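PDB 5VOL: putative esterase from Bacteroides intestinalis DSM 17393, which hydrolyses ferulic acid esters, probably those on arabinoxylan, as a carbohydrate esterase of family 1 that works in synergy with cognate xylanases. Local coordinates for residues 14-19 with 25-30; 46-51 with 115-120; 85-90 with 106-111; 57-62 with 252-257. All blocks are in the same frame, centred on the assembly; numbering follows the deposited sequence.

Contact 1. Residues 14-19 with 25-30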
# COMPACT_ATOMS: atom_id res chain seq x y z
N THR C 14 24.29 19.23 -9.06
CA THR C 14 25.42 18.90 -8.19
C THR C 14 26.45 20.04 -8.24
O THR C 14 26.87 20.46 -9.31
CB THR C 14 26.06 17.57 -8.60
OG1 THR C 14 25.18 16.49 -8.24
CG2 THR C 14 27.40 17.36 -7.88
N ASP C 15 26.84 20.54 -7.07
CA ASP C 15 27.83 21.61 -7.01
C ASP C 15 28.75 21.37 -5.81
O ASP C 15 28.67 20.33 -5.15
CB ASP C 15 27.13 22.97 -6.90
CG ASP C 15 27.93 24.10 -7.55
OD1 ASP C 15 29.17 23.98 -7.64
OD2 ASP C 15 27.30 25.09 -7.98
N THR C 16 29.63 22.34 -5.54
CA THR C 16 30.53 22.23 -4.39
C THR C 16 30.62 23.54 -3.64
O THR C 16 30.54 24.61 -4.23
CB THR C 16 31.96 21.80 -4.80
OG1 THR C 16 32.61 22.88 -5.47
CG2 THR C 16 31.93 20.60 -5.72
N LEU C 17 30.78 23.43 -2.33
CA LEU C 17 31.06 24.56 -1.46
C LEU C 17 32.42 24.35 -0.80
O LEU C 17 32.71 23.26 -0.31
CB LEU C 17 29.97 24.69 -0.40
CG LEU C 17 30.24 25.71 0.70
CD1 LEU C 17 30.32 27.11 0.11
CD2 LEU C 17 29.18 25.62 1.77
N PHE C 18 33.28 25.36 -0.79
CA PHE C 18 34.54 25.19 -0.07
C PHE C 18 34.37 25.49 1.41
O PHE C 18 33.91 26.56 1.78
CB PHE C 18 35.66 26.07 -0.63
CG PHE C 18 36.96 25.90 0.11
CD1 PHE C 18 37.76 24.81 -0.13
CD2 PHE C 18 37.33 26.81 1.10
CE1 PHE C 18 38.96 24.63 0.57
CE2 PHE C 18 38.52 26.64 1.80
CZ PHE C 18 39.33 25.54 1.53
N SER C 19 34.75 24.53 2.26
CA SER C 19 34.62 24.71 3.70
C SER C 19 35.95 25.12 4.34
O SER C 19 36.95 24.40 4.23
CB SER C 19 34.13 23.43 4.36
OG SER C 19 34.23 23.49 5.77
N LYS C 25 36.84 21.07 -0.19
CA LYS C 25 35.71 21.22 -1.09
C LYS C 25 34.66 20.19 -0.69
O LYS C 25 34.95 19.00 -0.58
CB LYS C 25 36.13 21.02 -2.55
CG LYS C 25 36.77 22.24 -3.19
CD LYS C 25 37.34 21.91 -4.57
CE LYS C 25 36.32 21.16 -5.43
NZ LYS C 25 36.91 20.73 -6.74
N ARG C 26 33.44 20.64 -0.44
CA ARG C 26 32.37 19.72 -0.10
C ARG C 26 31.33 19.72 -1.21
O ARG C 26 30.67 20.73 -1.46
CB ARG C 26 31.74 20.10 1.24
CG ARG C 26 32.59 19.73 2.47
CD ARG C 26 32.59 18.22 2.70
NE ARG C 26 33.75 17.56 2.13
CZ ARG C 26 33.95 16.24 2.16
NH1 ARG C 26 33.04 15.44 2.70
NH2 ARG C 26 35.06 15.73 1.64
N ALA C 27 31.21 18.59 -1.89
CA ALA C 27 30.20 18.45 -2.93
C ALA C 27 28.82 18.28 -2.29
O ALA C 27 28.69 17.82 -1.15
CB ALA C 27 30.52 17.27 -3.84
N TYR C 28 27.80 18.66 -3.03
CA TYR C 28 26.43 18.44 -2.59
C TYR C 28 25.55 18.28 -3.81
O TYR C 28 25.91 18.69 -4.91
CB TYR C 28 25.94 19.60 -1.72
CG TYR C 28 25.82 20.91 -2.47
CD1 TYR C 28 26.88 21.80 -2.52
CD2 TYR C 28 24.64 21.26 -3.12
CE1 TYR C 28 26.78 23.00 -3.21
CE2 TYR C 28 24.53 22.45 -3.80
CZ TYR C 28 25.60 23.32 -3.84
OH TYR C 28 25.48 24.51 -4.52
N THR C 29 24.39 17.66 -3.61
CA THR C 29 23.43 17.44 -4.69
C THR C 29 22.09 17.96 -4.21
O THR C 29 21.64 17.63 -3.12
CB THR C 29 23.33 15.94 -5.07
OG1 THR C 29 24.62 15.44 -5.44
CG2 THR C 29 22.35 15.72 -6.22
N VAL C 30 21.45 18.80 -5.01
CA VAL C 30 20.22 19.43 -4.56
C VAL C 30 19.11 19.19 -5.58
O VAL C 30 19.36 19.21 -6.79
CB VAL C 30 20.42 20.95 -4.33
CG1 VAL C 30 20.97 21.61 -5.58
CG2 VAL C 30 19.12 21.61 -3.91

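Contact 2. Residues 46-51 with 115-120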
# COMPACT_ATOMS: atom_id res chain seq x y z
N VAL C 46 12.65 23.20 3.19
CA VAL C 46 13.80 22.40 2.83
C VAL C 46 13.85 21.11 3.63
O VAL C 46 13.50 21.07 4.82
CB VAL C 46 15.14 23.18 3.02
CG1 VAL C 46 15.37 23.49 4.49
CG2 VAL C 46 16.31 22.36 2.46
N LEU C 47 14.24 20.04 2.94
CA LEU C 47 14.54 18.77 3.57
C LEU C 47 16.03 18.46 3.36
O LEU C 47 16.50 18.36 2.22
CB LEU C 47 13.68 17.64 2.97
CG LEU C 47 14.06 16.22 3.42
CD1 LEU C 47 13.79 16.05 4.91
CD2 LEU C 47 13.28 15.16 2.61
N TYR C 48 16.76 18.30 4.46
CA TYR C 48 18.13 17.78 4.38
C TYR C 48 18.05 16.26 4.36
O TYR C 48 17.52 15.64 5.28
CB TYR C 48 18.99 18.32 5.53
CG TYR C 48 19.17 19.82 5.39
CD1 TYR C 48 20.18 20.33 4.58
CD2 TYR C 48 18.29 20.71 6.00
CE1 TYR C 48 20.32 21.70 4.40
CE2 TYR C 48 18.42 22.07 5.83
CZ TYR C 48 19.45 22.56 5.03
OH TYR C 48 19.58 23.92 4.85
N LEU C 49 18.54 15.66 3.29
CA LEU C 49 18.41 14.22 3.13
C LEU C 49 19.80 13.56 3.06
O LEU C 49 20.49 13.67 2.05
CB LEU C 49 17.60 13.91 1.87
CG LEU C 49 17.27 12.45 1.53
CD1 LEU C 49 16.44 11.82 2.63
CD2 LEU C 49 16.49 12.42 0.22
N LEU C 50 20.17 12.86 4.12
CA LEU C 50 21.55 12.42 4.33
C LEU C 50 21.83 10.98 3.87
O LEU C 50 20.98 10.08 4.04
CB LEU C 50 21.91 12.56 5.82
CG LEU C 50 21.59 13.90 6.49
CD1 LEU C 50 22.06 13.90 7.95
CD2 LEU C 50 22.20 15.10 5.73
N HIS C 51 23.02 10.76 3.30
CA HIS C 51 23.40 9.43 2.81
C HIS C 51 24.04 8.59 3.91
O HIS C 51 24.29 9.06 5.01
CB HIS C 51 24.36 9.53 1.62
CG HIS C 51 25.68 10.15 1.94
ND1 HIS C 51 26.63 9.52 2.72
CD2 HIS C 51 26.22 11.34 1.59
CE1 HIS C 51 27.69 10.29 2.84
NE2 HIS C 51 27.47 11.40 2.15
N GLU C 115 28.37 26.95 7.89
CA GLU C 115 28.75 27.19 6.50
C GLU C 115 27.73 26.64 5.49
O GLU C 115 27.25 27.36 4.61
CB GLU C 115 30.12 26.58 6.20
CG GLU C 115 31.30 27.23 6.94
CD GLU C 115 32.63 26.60 6.56
OE1 GLU C 115 32.72 25.35 6.54
OE2 GLU C 115 33.59 27.34 6.27
N PHE C 116 27.42 25.35 5.60
CA PHE C 116 26.58 24.70 4.59
C PHE C 116 25.15 25.22 4.62
O PHE C 116 24.65 25.68 3.60
CB PHE C 116 26.59 23.18 4.78
CG PHE C 116 25.91 22.42 3.66
CD1 PHE C 116 26.43 22.43 2.38
CD2 PHE C 116 24.74 21.70 3.89
CE1 PHE C 116 25.82 21.73 1.35
CE2 PHE C 116 24.11 21.00 2.86
CZ PHE C 116 24.65 21.02 1.59
N LEU C 117 24.51 25.15 5.78
CA LEU C 117 23.09 25.52 5.88
C LEU C 117 22.83 26.98 5.46
O LEU C 117 21.94 27.24 4.66
CB LEU C 117 22.59 25.25 7.29
CG LEU C 117 21.08 25.37 7.54
CD1 LEU C 117 20.63 24.37 8.57
CD2 LEU C 117 20.74 26.79 7.99
N PRO C 118 23.63 27.94 5.97
CA PRO C 118 23.38 29.32 5.53
C PRO C 118 23.58 29.52 4.03
O PRO C 118 22.80 30.24 3.40
CB PRO C 118 24.41 30.14 6.33
CG PRO C 118 24.61 29.34 7.56
CD PRO C 118 24.54 27.89 7.12
N TYR C 119 24.59 28.89 3.45
CA TYR C 119 24.87 29.03 2.03
C TYR C 119 23.75 28.43 1.17
O TYR C 119 23.32 29.04 0.19
CB TYR C 119 26.20 28.35 1.69
CG TYR C 119 26.40 27.99 0.23
CD1 TYR C 119 26.05 26.74 -0.24
CD2 TYR C 119 26.97 28.88 -0.68
CE1 TYR C 119 26.24 26.38 -1.55
CE2 TYR C 119 27.17 28.52 -2.02
CZ TYR C 119 26.79 27.26 -2.44
OH TYR C 119 26.96 26.83 -3.74
N ILE C 120 23.29 27.24 1.54
CA ILE C 120 22.24 26.55 0.80
C ILE C 120 20.94 27.34 0.86
O ILE C 120 20.28 27.56 -0.17
CB ILE C 120 22.00 25.12 1.36
CG1 ILE C 120 23.14 24.18 0.98
CG2 ILE C 120 20.67 24.54 0.86
CD1 ILE C 120 23.31 23.98 -0.51

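Contact 3. Residues 85-90 with 106-111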
# COMPACT_ATOMS: atom_id res chain seq x y z
N VAL C 85 18.28 18.51 -0.22
CA VAL C 85 19.74 18.59 -0.41
C VAL C 85 20.49 17.53 0.37
O VAL C 85 20.16 17.22 1.52
CB VAL C 85 20.26 19.99 -0.02
CG1 VAL C 85 19.99 20.24 1.43
CG2 VAL C 85 21.77 20.12 -0.32
N THR C 86 21.50 16.97 -0.28
CA THR C 86 22.35 15.94 0.29
C THR C 86 23.81 16.42 0.20
O THR C 86 24.34 16.56 -0.90
CB THR C 86 22.20 14.61 -0.46
OG1 THR C 86 20.83 14.18 -0.44
CG2 THR C 86 23.11 13.52 0.16
N PRO C 87 24.43 16.71 1.35
CA PRO C 87 25.86 17.10 1.32
C PRO C 87 26.76 15.86 1.28
O PRO C 87 26.31 14.79 1.73
CB PRO C 87 26.04 17.86 2.63
CG PRO C 87 25.05 17.21 3.59
CD PRO C 87 23.88 16.71 2.72
N ASN C 88 27.99 15.97 0.78
CA ASN C 88 28.89 14.82 0.86
C ASN C 88 29.43 14.69 2.27
O ASN C 88 30.08 15.61 2.79
CB ASN C 88 30.06 14.94 -0.13
CG ASN C 88 30.91 13.66 -0.17
OD1 ASN C 88 30.43 12.57 0.12
ND2 ASN C 88 32.19 13.80 -0.53
N ALA C 89 29.18 13.55 2.89
CA ALA C 89 29.68 13.26 4.23
C ALA C 89 30.34 11.90 4.25
O ALA C 89 30.43 11.26 5.30
CB ALA C 89 28.55 13.32 5.25
N GLY C 90 30.78 11.43 3.09
CA GLY C 90 31.29 10.07 3.01
C GLY C 90 32.35 9.79 1.96
O GLY C 90 33.18 10.64 1.66
N TRP C 106 38.03 17.10 11.94
CA TRP C 106 36.96 17.08 10.95
C TRP C 106 35.64 17.49 11.63
O TRP C 106 34.87 16.65 12.08
CB TRP C 106 36.85 15.69 10.32
CG TRP C 106 35.99 15.61 9.08
CD1 TRP C 106 34.73 15.08 8.98
CD2 TRP C 106 36.35 16.06 7.77
NE1 TRP C 106 34.28 15.18 7.68
CE2 TRP C 106 35.25 15.78 6.92
CE3 TRP C 106 37.48 16.68 7.23
CZ2 TRP C 106 35.27 16.10 5.57
CZ3 TRP C 106 37.50 16.99 5.89
CH2 TRP C 106 36.40 16.70 5.07
N LYS C 107 35.42 18.79 11.72
CA LYS C 107 34.31 19.32 12.47
C LYS C 107 33.12 19.47 11.52
O LYS C 107 32.76 20.57 11.12
CB LYS C 107 34.69 20.66 13.12
CG LYS C 107 35.98 20.58 13.95
CD LYS C 107 36.06 21.66 15.02
CE LYS C 107 35.88 23.02 14.43
NZ LYS C 107 35.45 24.03 15.44
N TYR C 108 32.53 18.34 11.14
CA TYR C 108 31.53 18.34 10.07
C TYR C 108 30.27 19.07 10.51
O TYR C 108 29.66 19.79 9.72
CB TYR C 108 31.20 16.91 9.62
CG TYR C 108 30.44 16.88 8.31
CD1 TYR C 108 31.12 16.84 7.10
CD2 TYR C 108 29.05 16.92 8.29
CE1 TYR C 108 30.43 16.82 5.90
CE2 TYR C 108 28.35 16.90 7.10
CZ TYR C 108 29.04 16.85 5.91
OH TYR C 108 28.35 16.84 4.72
N GLU C 109 29.88 18.91 11.76
CA GLU C 109 28.66 19.55 12.23
C GLU C 109 28.82 21.07 12.20
O GLU C 109 27.89 21.82 11.82
CB GLU C 109 28.30 19.07 13.63
CG GLU C 109 26.91 19.51 14.13
CD GLU C 109 26.45 18.72 15.34
OE1 GLU C 109 26.81 17.53 15.43
OE2 GLU C 109 25.74 19.29 16.21
N THR C 110 30.00 21.55 12.58
CA THR C 110 30.25 22.98 12.57
C THR C 110 30.20 23.47 11.13
O THR C 110 29.68 24.55 10.86
CB THR C 110 31.64 23.33 13.21
OG1 THR C 110 31.62 22.96 14.59
CG2 THR C 110 31.92 24.81 13.08
N PHE C 111 30.72 22.67 10.20
CA PHE C 111 30.61 22.98 8.78
C PHE C 111 29.13 23.04 8.37
O PHE C 111 28.70 23.95 7.65
CB PHE C 111 31.35 21.95 7.93
CG PHE C 111 30.75 21.75 6.55
CD1 PHE C 111 30.89 22.72 5.57
CD2 PHE C 111 30.03 20.60 6.25
CE1 PHE C 111 30.33 22.54 4.32
CE2 PHE C 111 29.49 20.40 5.00
CZ PHE C 111 29.63 21.38 4.03

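Contact 4. Residues 57-62 with 252-257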
# COMPACT_ATOMS: atom_id res chain seq x y z
N ASN C 57 27.31 12.17 -1.95
CA ASN C 57 26.12 13.00 -2.12
C ASN C 57 25.13 12.62 -3.23
O ASN C 57 23.95 12.88 -3.09
CB ASN C 57 26.54 14.47 -2.31
CG ASN C 57 27.62 14.63 -3.36
OD1 ASN C 57 28.77 14.24 -3.14
ND2 ASN C 57 27.27 15.20 -4.51
N PRO C 58 25.61 12.03 -4.35
CA PRO C 58 24.68 11.82 -5.47
C PRO C 58 23.74 10.62 -5.34
O PRO C 58 22.90 10.44 -6.22
CB PRO C 58 25.60 11.59 -6.67
CG PRO C 58 27.01 11.94 -6.19
CD PRO C 58 26.98 11.66 -4.72
N VAL C 59 23.87 9.82 -4.29
CA VAL C 59 23.17 8.54 -4.25
C VAL C 59 21.64 8.70 -4.14
O VAL C 59 20.90 7.93 -4.74
CB VAL C 59 23.69 7.66 -3.10
CG1 VAL C 59 23.32 8.23 -1.75
CG2 VAL C 59 23.17 6.24 -3.24
N TRP C 60 21.17 9.70 -3.39
CA TRP C 60 19.73 9.90 -3.23
C TRP C 60 19.07 10.26 -4.56
O TRP C 60 17.95 9.83 -4.84
CB TRP C 60 19.45 10.98 -2.16
CG TRP C 60 19.25 10.39 -0.79
CD1 TRP C 60 20.06 10.53 0.29
CD2 TRP C 60 18.17 9.53 -0.37
NE1 TRP C 60 19.56 9.82 1.36
CE2 TRP C 60 18.40 9.20 0.98
CE3 TRP C 60 17.04 9.01 -1.02
CZ2 TRP C 60 17.53 8.38 1.70
CZ3 TRP C 60 16.17 8.19 -0.30
CH2 TRP C 60 16.42 7.89 1.04
N ALA C 61 19.76 11.01 -5.41
CA ALA C 61 19.23 11.30 -6.73
C ALA C 61 19.38 10.10 -7.68
O ALA C 61 18.46 9.77 -8.43
CB ALA C 61 19.90 12.54 -7.33
N GLU C 62 20.53 9.44 -7.65
CA GLU C 62 20.83 8.41 -8.64
C GLU C 62 20.16 7.07 -8.35
O GLU C 62 19.71 6.40 -9.26
CB GLU C 62 22.35 8.21 -8.75
CG GLU C 62 23.06 9.50 -9.08
CD GLU C 62 24.50 9.30 -9.48
OE1 GLU C 62 25.06 8.21 -9.22
OE2 GLU C 62 25.08 10.25 -10.06
N HIS C 252 18.83 -3.76 4.87
CA HIS C 252 19.63 -2.55 4.77
C HIS C 252 19.91 -2.31 3.30
O HIS C 252 21.03 -2.51 2.85
CB HIS C 252 20.95 -2.71 5.56
CG HIS C 252 21.45 -1.45 6.19
ND1 HIS C 252 20.78 -0.80 7.20
CD2 HIS C 252 22.58 -0.73 5.96
CE1 HIS C 252 21.46 0.28 7.56
NE2 HIS C 252 22.56 0.33 6.83
N ASP C 253 18.89 -1.90 2.55
CA ASP C 253 19.06 -1.83 1.10
C ASP C 253 18.27 -0.68 0.47
O ASP C 253 17.40 -0.08 1.12
CB ASP C 253 18.65 -3.16 0.46
CG ASP C 253 17.21 -3.54 0.76
OD1 ASP C 253 16.31 -2.79 0.34
OD2 ASP C 253 16.97 -4.58 1.42
N TRP C 254 18.59 -0.38 -0.78
CA TRP C 254 18.03 0.79 -1.43
C TRP C 254 16.56 0.64 -1.84
O TRP C 254 15.87 1.65 -2.02
CB TRP C 254 18.88 1.19 -2.64
CG TRP C 254 19.88 2.20 -2.18
CD1 TRP C 254 21.19 1.97 -1.83
CD2 TRP C 254 19.64 3.59 -1.91
NE1 TRP C 254 21.78 3.13 -1.40
CE2 TRP C 254 20.84 4.14 -1.43
CE3 TRP C 254 18.51 4.43 -2.05
CZ2 TRP C 254 20.96 5.49 -1.09
CZ3 TRP C 254 18.63 5.77 -1.71
CH2 TRP C 254 19.85 6.29 -1.24
N GLU C 255 16.06 -0.58 -1.94
CA GLU C 255 14.61 -0.70 -2.14
C GLU C 255 13.91 -0.20 -0.89
O GLU C 255 12.85 0.42 -0.98
CB GLU C 255 14.19 -2.14 -2.45
CG GLU C 255 14.41 -2.54 -3.90
CD GLU C 255 13.64 -1.67 -4.89
OE1 GLU C 255 12.38 -1.75 -4.93
OE2 GLU C 255 14.29 -0.89 -5.63
N TYR C 256 14.48 -0.45 0.28
CA TYR C 256 13.90 0.04 1.51
C TYR C 256 13.92 1.58 1.58
O TYR C 256 12.97 2.20 2.06
CB TYR C 256 14.62 -0.53 2.75
CG TYR C 256 13.72 -0.53 3.96
CD1 TYR C 256 12.81 -1.57 4.17
CD2 TYR C 256 13.75 0.51 4.88
CE1 TYR C 256 11.96 -1.57 5.28
CE2 TYR C 256 12.90 0.52 5.99
CZ TYR C 256 12.00 -0.53 6.18
OH TYR C 256 11.16 -0.56 7.27
N TRP C 257 14.99 2.19 1.10
CA TRP C 257 15.21 3.63 1.29
C TRP C 257 14.48 4.41 0.21
O TRP C 257 13.91 5.46 0.49
CB TRP C 257 16.72 3.94 1.32
CG TRP C 257 17.37 3.21 2.46
CD1 TRP C 257 16.83 3.01 3.71
CD2 TRP C 257 18.63 2.53 2.46
NE1 TRP C 257 17.69 2.25 4.47
CE2 TRP C 257 18.80 1.95 3.73
CE3 TRP C 257 19.64 2.35 1.51
CZ2 TRP C 257 19.94 1.20 4.08
CZ3 TRP C 257 20.78 1.61 1.86
CH2 TRP C 257 20.91 1.05 3.12

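Contact 1. Residues 14-19 with 25-30
The carbonyl oxygen of Asp15 is approached twice from the facing strand: Tyr28 N donates a hydrogen bond to Asp15 O over 2.8 Å, and a weaker CA-H...O contact brings Ala27 CA to 3.3 Å from Asp15 O. This is a beta hairpin at one edge of the alpha/beta-hydrolase sheet, and its pairs alternate as expected for antiparallel strands. Asp15 with Tyr28 and Leu17 with Arg26 are hydrogen-bonded pairs, whereas Thr14 with Thr29, Thr16 with Ala27 and Phe18 with Lys25 are non-hydrogen-bonded. The shortest rung joins Arg26 N to Leu17 O at 2.7 Å and is close to straight.

The two faces differ. On one, threonines, Ala27, Phe18 and Lys25 form a fringe of light contacts, with Thr16 CG2 resting against Ala27 CB. On the other, Tyr28 CG stands between the backbone N and the carbonyl carbon (chi1 66°), which lays the ring alongside Asp15. Asp15 CA sits over the rim of one ring face, and the carboxylate plane is turned 25° from the ring. The phenol oxygen passes 3.3 Å from Asp15 CB, but its polar partners are Tyr119 and Tyr124, the former on helix 108-123, which backs this face. Asp15 OD1 turns back to its own strand and accepts from Thr16 N. At the end far from the hairpin turn, the hydroxyls Thr14 OG1 and Thr29 OG1 share a hydrogen bond of 3.0 Å, and Thr29 OG1 is also bonded to Asn57 ND2.

Contact 2. Residues 46-51 with 115-120
Tyr48 and Leu117 mark the closest backbone approach, their CA atoms 9.3 Å apart, where the short segments of strand 46-50 and helix 115-120 run roughly counter to each other at 141° with their axes 11.8 Å apart. At such a spacing side chains must bridge the gap, and Tyr48 makes every close contact between the two segments. Its CG lies opposite the carbonyl carbon and next to the backbone N (chi1 -66°), and the ring extends from the sheet to the helix.

Three residues of the helix receive it. Leu117 CG comes within 3.4 Å of Tyr48 OH, the leucine side chain crossing the tyrosine at about a right angle. Phe116 approaches in the opposite sense: its CE2 meets the edge of the Tyr48 ring at CE1, 4.2 Å away. Ile120 CG2 closes on the hydroxyl from one helical turn further on, while Ile120 CG1 lies 3.5 Å above the Phe116 ring plane, toward its rim. The buried hydroxyl has a polar partner as well, a hydrogen bond to Glu121 OE2 just beyond the segment.

This is sheet-to-helix packing within the alpha/beta-hydrolase core. Phe112, a turn earlier on helix 108-123, adds an edge-to-face pair with Tyr48. Phe116 reaches on to Val85 and Pro87 of strand 83-87, while Leu117 touches Arg133 of strand 133-138, so the helix spans the strands flanking 46-50.

Contact 3. Residues 85-90 with 106-111
Tyr108 OH donates to Asn88 O from above the carbonyl plane, 67° out of it and with a C=O...donor angle of only 106°, so the 2.9 Å bond from Tyr108 OH to Asn88 O does not use a lone-pair direction. Apolar atoms crowd the same end of the phenol. Pro87 CB lies 3.3 Å from Tyr108 OH, with the proline crossing the phenol at about a right angle, and Ala89 CB comes within 3.6 Å of Tyr108 CZ. With CG anti to the backbone N (chi1 -166°), the tyrosine extends from the first turn of its helix into the bend after the strand. Its own helix covers the ring as well: Phe111 CD2 sits 3.8 Å above the centre of one face of the Tyr108 ring.

In alpha/beta-hydrolase terms, the contact joins the C-terminal end of strand 83-87, beside the central strand 46-50, to the start of helix 108-123. Asn88 O has a second donor in Arg26 NH1 of the neighbouring strand, so two side chains grip one carbonyl oxygen. The bend itself is an Asx turn, Asn88 OD1 accepting from Gly90 N over 3.2 Å, and Ala89 N is hydrogen-bonded to His51 NE2.

Contact 4. Residues 57-62 with 252-257
The Trp60 indole presents one face to Trp254, whose CH2 stands 3.7 Å above the plane and over its centre, while the backbone Trp257 O lies at the edge of Trp60, 3.5 Å from Trp60 CH2. Trp254 thus meets Trp60 in an edge-to-face (T-shaped) pair, the six-membered rings 76° apart in plane and 4.9 Å between centroids. Trp254 in turn has Trp257 CE3 over the rim of one of its own faces, and Val59 packs beside its six-membered ring, though the exact placement of the valine is doubtful. All three indole N-H groups are engaged: Trp60 NE1 donates to Leu50 O, Trp254 NE1 to Glu55 OE2 and Trp257 NE1 is bonded to Ser163 OG.

These rings join helix 59-62, after strand 46-50, to the start of helix 254-271, which follows what fits the histidine loop of an alpha/beta hydrolase. His252 bonds Ser139 OG through NE2 and Asp223 OD2 through ND1, an arrangement consistent with a catalytic triad. Trp257 CZ2 lies 3.6 Å above the centre of the His252 ring, so the aromatic cluster runs on to this site. Next along the chain, Asp253 N-caps the helix, its OD1 accepting from Tyr256 N over 3.0 Å and also forming a salt bridge with Arg72 of a second subunit.

In the fold
The centres of contacts 1, 2 and 3 lie within about 10 Å of one another, and the contacts share elements: contacts 2 and 3 use successive parts of helix 108-123, and their strands are neighbours in the sheet that ends in the hairpin of contact 1. Chemistry varies with place in the fold. Contact 1, at the sheet edge and partly exposed, is dominated by backbone ladder bonds; contact 2 is buried and apolar between its segments; contact 3, also buried, turns on a single phenol-carbonyl bond. Contact 4, partly buried and centred about 17 to 19 Å from theirs, relies on indole packing, holds the probable triad histidine and alone touches another subunit. Asn57 ties it to contact 1, Trp60 to contact 2.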